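Local coordinates for protein diguanylate cyclase (Marinobacter aquaeolei VT8, PDB 3IGN) that probably catalyses, through its GGDEF domain, the condensation of two GTP molecules into cyclic di-GMP, and binds that product, at residues A[10-18]-A[63-74]. Numbering follows the deposited sequence.
Sequences TDRLTGLLN and DEVIRHTADVTR
Leu-13 lays its methyl CD1 over one face of the Arg-67 guanidinium, and the two side chains cross at about a right angle. With CG anti to the backbone N (chi1 173°), Leu-13 sends its other methyl, CD2, to Ile-66 CG2 at 3.6 Å. The same Ile-66 CG2 meets Thr-14 CG2, and Ala-70 CB presses on Thr-14 CB at 3.5 Å, a tight fit where the turn lies close against the helix. Leu-16 completes the apolar patch, its CD1 lying 3.8 Å from Ala-70 CB while CD2 rests over a face of the Arg-74 guanidinium. Arg-74, bent at chi3 (-64°), turns the edge of that group to the turn, and its NH2 donates a nearly straight bond to Thr-14 O; the modelled length, 2.5 Å, is very short and its exact value doubtful.

Both arginines are steadied from within the helix. Asp-71 OD1 lies in the guanidinium plane of Arg-74 and forms a salt bridge with NH1, whereas Arg-67 grips Glu-64 OE2 side-on through NE and NH2. Cutting Arg-67 back to an alanine removes the guanidinium, which is likely to leave the Glu-64 carboxylate without this salt bridge and Leu-13 CD1 without the flat group it rests on.

The turn has its own scaffold: Asp-11 OD2 accepts from Thr-14 N at 3.0 Å and, by its anti lone pair, from Thr-14 OG1 at 2.7 Å. That hydroxyl in turn accepts from Leu-16 N. Asp-11 OD1 makes a salt bridge to Arg-85 of strand 82-85, tying the turn to the sheet. Ile-66 also packs on Phe-91 and Ile-47 of that sheet.

An Asx motif and an ST turn thus shape the loop before edge strand 17-18, while Leu-13, Thr-14, Leu-16 and the Arg-74 bond seat it on helix 59-74, which flanks the mixed central sheet of the GGDEF domain.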
ATOM      1  N   THR A  10      12.782  -9.738   2.034  1.00 58.60           N
ATOM      2  CA  THR A  10      11.444  -9.900   1.481  1.00 57.57           C
ATOM      3  C   THR A  10      10.406 -10.730   2.229  1.00 53.38           C
ATOM      4  O   THR A  10      10.736 -11.594   3.036  1.00 53.63           O
ATOM      5  CB  THR A  10      11.561 -10.429   0.040  1.00 61.08           C
ATOM      6  OG1 THR A  10      10.328 -11.037  -0.357  1.00 64.44           O
ATOM      7  CG2 THR A  10      12.691 -11.436  -0.062  1.00 61.77           C
ATOM      8  N   ASP A  11       9.138 -10.432   1.950  1.00 48.78           N
ATOM      9  CA  ASP A  11       8.012 -11.147   2.538  1.00 46.03           C
ATOM     10  C   ASP A  11       7.804 -12.392   1.682  1.00 45.25           C
ATOM     11  O   ASP A  11       7.714 -12.302   0.459  1.00 44.53           O
ATOM     12  CB  ASP A  11       6.748 -10.278   2.510  1.00 46.20           C
ATOM     13  CG  ASP A  11       5.503 -11.047   2.908  1.00 45.19           C
ATOM     14  OD1 ASP A  11       5.463 -11.571   4.037  1.00 45.43           O
ATOM     15  OD2 ASP A  11       4.563 -11.124   2.090  1.00 44.94           O
ATOM     16  N   ARG A  12       7.730 -13.550   2.328  1.00 47.89           N
ATOM     17  CA  ARG A  12       7.556 -14.815   1.620  1.00 49.49           C
ATOM     18  C   ARG A  12       6.319 -14.915   0.729  1.00 47.86           C
ATOM     19  O   ARG A  12       6.431 -15.171  -0.470  1.00 50.11           O
ATOM     20  CB  ARG A  12       7.537 -15.973   2.619  1.00 55.17           C
ATOM     21  CG  ARG A  12       8.837 -16.186   3.375  1.00 61.10           C
ATOM     22  CD  ARG A  12       8.692 -17.369   4.323  1.00 66.55           C
ATOM     23  NE  ARG A  12       7.588 -17.168   5.260  1.00 70.63           N
ATOM     24  CZ  ARG A  12       7.718 -16.657   6.479  1.00 73.25           C
ATOM     25  NH1 ARG A  12       8.913 -16.297   6.929  1.00 73.73           N
ATOM     26  NH2 ARG A  12       6.650 -16.496   7.249  1.00 74.11           N
ATOM     27  N   LEU A  13       5.143 -14.720   1.317  1.00 42.63           N
ATOM     28  CA  LEU A  13       3.876 -14.821   0.596  1.00 43.54           C
ATOM     29  C   LEU A  13       3.693 -13.920  -0.621  1.00 41.85           C
ATOM     30  O   LEU A  13       3.189 -14.363  -1.653  1.00 41.33           O
ATOM     31  CB  LEU A  13       2.706 -14.578   1.561  1.00 43.34           C
ATOM     32  CG  LEU A  13       1.302 -14.491   0.945  1.00 44.25           C
ATOM     33  CD1 LEU A  13       0.914 -15.836   0.343  1.00 44.36           C
ATOM     34  CD2 LEU A  13       0.296 -14.081   2.011  1.00 43.78           C
ATOM     35  N   THR A  14       4.102 -12.661  -0.501  1.00 39.73           N
ATOM     36  CA  THR A  14       3.925 -11.702  -1.585  1.00 38.65           C
ATOM     37  C   THR A  14       5.145 -11.406  -2.453  1.00 40.67           C
ATOM     38  O   THR A  14       5.000 -11.014  -3.608  1.00 40.41           O
ATOM     39  CB  THR A  14       3.426 -10.363  -1.031  1.00 37.43           C
ATOM     40  OG1 THR A  14       4.449  -9.779  -0.214  1.00 36.96           O
ATOM     41  CG2 THR A  14       2.173 -10.570  -0.192  1.00 36.48           C
ATOM     42  N   GLY A  15       6.340 -11.586  -1.906  1.00 40.98           N
ATOM     43  CA  GLY A  15       7.541 -11.302  -2.675  1.00 41.06           C
ATOM     44  C   GLY A  15       7.961  -9.846  -2.554  1.00 40.61           C
ATOM     45  O   GLY A  15       9.025  -9.450  -3.037  1.00 41.76           O
ATOM     46  N   LEU A  16       7.120  -9.046  -1.906  1.00 38.15           N
ATOM     47  CA  LEU A  16       7.401  -7.627  -1.709  1.00 35.71           C
ATOM     48  C   LEU A  16       8.402  -7.479  -0.574  1.00 35.88           C
ATOM     49  O   LEU A  16       8.737  -8.457   0.098  1.00 38.87           O
ATOM     50  CB  LEU A  16       6.115  -6.886  -1.334  1.00 33.66           C
ATOM     51  CG  LEU A  16       4.922  -7.006  -2.279  1.00 34.11           C
ATOM     52  CD1 LEU A  16       3.725  -6.293  -1.672  1.00 35.52           C
ATOM     53  CD2 LEU A  16       5.276  -6.413  -3.635  1.00 34.68           C
ATOM     54  N   LEU A  17       8.878  -6.256  -0.352  1.00 34.27           N
ATOM     55  CA  LEU A  17       9.810  -6.007   0.737  1.00 34.57           C
ATOM     56  C   LEU A  17       9.065  -6.277   2.037  1.00 34.67           C
ATOM     57  O   LEU A  17       7.848  -6.117   2.090  1.00 35.30           O
ATOM     58  CB  LEU A  17      10.278  -4.546   0.718  1.00 34.27           C
ATOM     59  CG  LEU A  17      11.280  -4.162  -0.370  1.00 35.16           C
ATOM     60  CD1 LEU A  17      11.470  -2.657  -0.386  1.00 36.73           C
ATOM     61  CD2 LEU A  17      12.598  -4.870  -0.109  1.00 36.80           C
ATOM     62  N   ASN A  18       9.773  -6.705   3.078  1.00 33.25           N
ATOM     63  CA  ASN A  18       9.107  -6.943   4.351  1.00 34.70           C
ATOM     64  C   ASN A  18       9.066  -5.621   5.108  1.00 34.64           C
ATOM     65  O   ASN A  18       9.745  -4.664   4.733  1.00 34.35           O
ATOM     66  CB  ASN A  18       9.827  -8.018   5.181  1.00 36.10           C
ATOM     67  CG  ASN A  18      11.302  -7.739   5.357  1.00 38.50           C
ATOM     68  OD1 ASN A  18      11.711  -6.598   5.571  1.00 40.81           O
ATOM     69  ND2 ASN A  18      12.115  -8.793   5.295  1.00 40.56           N
ATOM     70  N   ASP A  63      -5.190 -15.724   1.473  1.00 37.78           N
ATOM     71  CA  ASP A  63      -3.811 -15.618   1.016  1.00 39.51           C
ATOM     72  C   ASP A  63      -3.775 -15.308  -0.475  1.00 37.94           C
ATOM     73  O   ASP A  63      -2.947 -14.522  -0.932  1.00 35.77           O
ATOM     74  CB  ASP A  63      -3.056 -16.917   1.298  1.00 40.87           C
ATOM     75  CG  ASP A  63      -2.742 -17.093   2.764  1.00 42.98           C
ATOM     76  OD1 ASP A  63      -3.248 -16.289   3.576  1.00 43.38           O
ATOM     77  OD2 ASP A  63      -1.997 -18.035   3.105  1.00 44.19           O
ATOM     78  N   GLU A  64      -4.672 -15.927  -1.232  1.00 39.19           N
ATOM     79  CA  GLU A  64      -4.728 -15.682  -2.665  1.00 41.46           C
ATOM     80  C   GLU A  64      -5.093 -14.232  -2.929  1.00 39.32           C
ATOM     81  O   GLU A  64      -4.607 -13.625  -3.880  1.00 39.61           O
ATOM     82  CB  GLU A  64      -5.743 -16.611  -3.340  1.00 45.12           C
ATOM     83  CG  GLU A  64      -5.134 -17.926  -3.765  1.00 50.17           C
ATOM     84  CD  GLU A  64      -3.941 -17.721  -4.678  1.00 54.25           C
ATOM     85  OE1 GLU A  64      -4.146 -17.321  -5.845  1.00 57.09           O
ATOM     86  OE2 GLU A  64      -2.797 -17.944  -4.224  1.00 54.38           O
ATOM     87  N   VAL A  65      -5.950 -13.676  -2.080  1.00 36.08           N
ATOM     88  CA  VAL A  65      -6.359 -12.287  -2.228  1.00 35.75           C
ATOM     89  C   VAL A  65      -5.153 -11.392  -1.949  1.00 36.37           C
ATOM     90  O   VAL A  65      -4.940 -10.398  -2.638  1.00 36.52           O
ATOM     91  CB  VAL A  65      -7.511 -11.940  -1.257  1.00 35.38           C
ATOM     92  CG1 VAL A  65      -7.831 -10.455  -1.332  1.00 34.48           C
ATOM     93  CG2 VAL A  65      -8.747 -12.749  -1.617  1.00 37.64           C
ATOM     94  N   ILE A  66      -4.363 -11.758  -0.944  1.00 34.54           N
ATOM     95  CA  ILE A  66      -3.173 -10.993  -0.598  1.00 34.33           C
ATOM     96  C   ILE A  66      -2.155 -11.078  -1.728  1.00 34.07           C
ATOM     97  O   ILE A  66      -1.593 -10.066  -2.143  1.00 33.62           O
ATOM     98  CB  ILE A  66      -2.518 -11.518   0.701  1.00 32.28           C
ATOM     99  CG1 ILE A  66      -3.352 -11.091   1.909  1.00 33.73           C
ATOM    100  CG2 ILE A  66      -1.104 -10.985   0.827  1.00 32.00           C
ATOM    101  CD1 ILE A  66      -2.922 -11.738   3.211  1.00 33.40           C
ATOM    102  N   ARG A  67      -1.920 -12.287  -2.227  1.00 35.10           N
ATOM    103  CA  ARG A  67      -0.958 -12.471  -3.306  1.00 35.60           C
ATOM    104  C   ARG A  67      -1.375 -11.724  -4.564  1.00 35.87           C
ATOM    105  O   ARG A  67      -0.538 -11.142  -5.252  1.00 36.87           O
ATOM    106  CB  ARG A  67      -0.778 -13.957  -3.626  1.00 41.07           C
ATOM    107  CG  ARG A  67       0.290 -14.635  -2.793  1.00 47.30           C
ATOM    108  CD  ARG A  67       0.561 -16.051  -3.283  1.00 53.89           C
ATOM    109  NE  ARG A  67      -0.558 -16.945  -3.014  1.00 58.04           N
ATOM    110  CZ  ARG A  67      -0.490 -17.999  -2.208  1.00 61.24           C
ATOM    111  NH1 ARG A  67       0.649 -18.295  -1.594  1.00 62.43           N
ATOM    112  NH2 ARG A  67      -1.560 -18.753  -2.008  1.00 62.47           N
ATOM    113  N   HIS A  68      -2.667 -11.741  -4.870  1.00 34.70           N
ATOM    114  CA  HIS A  68      -3.151 -11.046  -6.054  1.00 35.75           C
ATOM    115  C   HIS A  68      -2.959  -9.544  -5.893  1.00 34.50           C
ATOM    116  O   HIS A  68      -2.588  -8.853  -6.840  1.00 35.25           O
ATOM    117  CB  HIS A  68      -4.630 -11.342  -6.296  1.00 34.21           C
ATOM    118  CG  HIS A  68      -5.171 -10.698  -7.535  1.00 35.17           C
ATOM    119  ND1 HIS A  68      -4.727 -11.027  -8.798  1.00 36.96           N
ATOM    120  CD2 HIS A  68      -6.100  -9.726  -7.704  1.00 35.74           C
ATOM    121  CE1 HIS A  68      -5.358 -10.285  -9.691  1.00 38.44           C
ATOM    122  NE2 HIS A  68      -6.196  -9.487  -9.053  1.00 38.71           N
ATOM    123  N   THR A  69      -3.228  -9.044  -4.690  1.00 32.25           N
ATOM    124  CA  THR A  69      -3.077  -7.622  -4.406  1.00 31.47           C
ATOM    125  C   THR A  69      -1.622  -7.207  -4.624  1.00 32.17           C
ATOM    126  O   THR A  69      -1.340  -6.166  -5.226  1.00 30.27           O
ATOM    127  CB  THR A  69      -3.480  -7.304  -2.953  1.00 31.68           C
ATOM    128  OG1 THR A  69      -4.841  -7.698  -2.741  1.00 30.75           O
ATOM    129  CG2 THR A  69      -3.348  -5.809  -2.678  1.00 30.55           C
ATOM    130  N   ALA A  70      -0.702  -8.028  -4.132  1.00 30.76           N
ATOM    131  CA  ALA A  70       0.719  -7.751  -4.288  1.00 33.19           C
ATOM    132  C   ALA A  70       1.093  -7.802  -5.765  1.00 32.63           C
ATOM    133  O   ALA A  70       1.885  -6.991  -6.242  1.00 31.88           O
ATOM    134  CB  ALA A  70       1.543  -8.765  -3.506  1.00 31.27           C
ATOM    135  N   ASP A  71       0.526  -8.763  -6.490  1.00 33.34           N
ATOM    136  CA  ASP A  71       0.817  -8.890  -7.910  1.00 34.72           C
ATOM    137  C   ASP A  71       0.309  -7.680  -8.676  1.00 32.43           C
ATOM    138  O   ASP A  71       1.001  -7.161  -9.550  1.00 32.51           O
ATOM    139  CB  ASP A  71       0.205 -10.172  -8.479  1.00 37.15           C
ATOM    140  CG  ASP A  71       0.894 -11.420  -7.965  1.00 43.82           C
ATOM    141  OD1 ASP A  71       2.075 -11.326  -7.569  1.00 46.13           O
ATOM    142  OD2 ASP A  71       0.263 -12.496  -7.964  1.00 48.15           O
ATOM    143  N   VAL A  72      -0.894  -7.227  -8.348  1.00 32.05           N
ATOM    144  CA  VAL A  72      -1.460  -6.062  -9.012  1.00 32.35           C
ATOM    145  C   VAL A  72      -0.554  -4.862  -8.747  1.00 34.01           C
ATOM    146  O   VAL A  72      -0.277  -4.066  -9.646  1.00 33.28           O
ATOM    147  CB  VAL A  72      -2.877  -5.747  -8.487  1.00 32.31           C
ATOM    148  CG1 VAL A  72      -3.336  -4.398  -9.014  1.00 33.14           C
ATOM    149  CG2 VAL A  72      -3.850  -6.839  -8.933  1.00 32.83           C
ATOM    150  N   THR A  73      -0.087  -4.753  -7.508  1.00 30.93           N
ATOM    151  CA  THR A  73       0.780  -3.650  -7.107  1.00 28.86           C
ATOM    152  C   THR A  73       2.111  -3.720  -7.850  1.00 31.24           C
ATOM    153  O   THR A  73       2.527  -2.758  -8.495  1.00 29.66           O
ATOM    154  CB  THR A  73       1.054  -3.698  -5.595  1.00 28.83           C
ATOM    155  OG1 THR A  73      -0.191  -3.653  -4.886  1.00 30.67           O
ATOM    156  CG2 THR A  73       1.930  -2.522  -5.164  1.00 28.99           C
ATOM    157  N   ARG A  74       2.768  -4.871  -7.755  1.00 32.36           N
ATOM    158  CA  ARG A  74       4.056  -5.082  -8.401  1.00 35.66           C
ATOM    159  C   ARG A  74       4.006  -4.796  -9.898  1.00 35.85           C
ATOM    160  O   ARG A  74       4.927  -4.197 -10.453  1.00 34.81           O
ATOM    161  CB  ARG A  74       4.531  -6.522  -8.164  1.00 38.38           C
ATOM    162  CG  ARG A  74       5.817  -6.886  -8.899  1.00 44.62           C
ATOM    163  CD  ARG A  74       6.211  -8.335  -8.675  1.00 48.62           C
ATOM    164  NE  ARG A  74       6.537  -8.608  -7.279  1.00 53.51           N
ATOM    165  CZ  ARG A  74       5.792  -9.347  -6.464  1.00 54.04           C
ATOM    166  NH1 ARG A  74       4.668  -9.900  -6.903  1.00 55.09           N
ATOM    167  NH2 ARG A  74       6.173  -9.532  -5.209  1.00 52.96           N
TER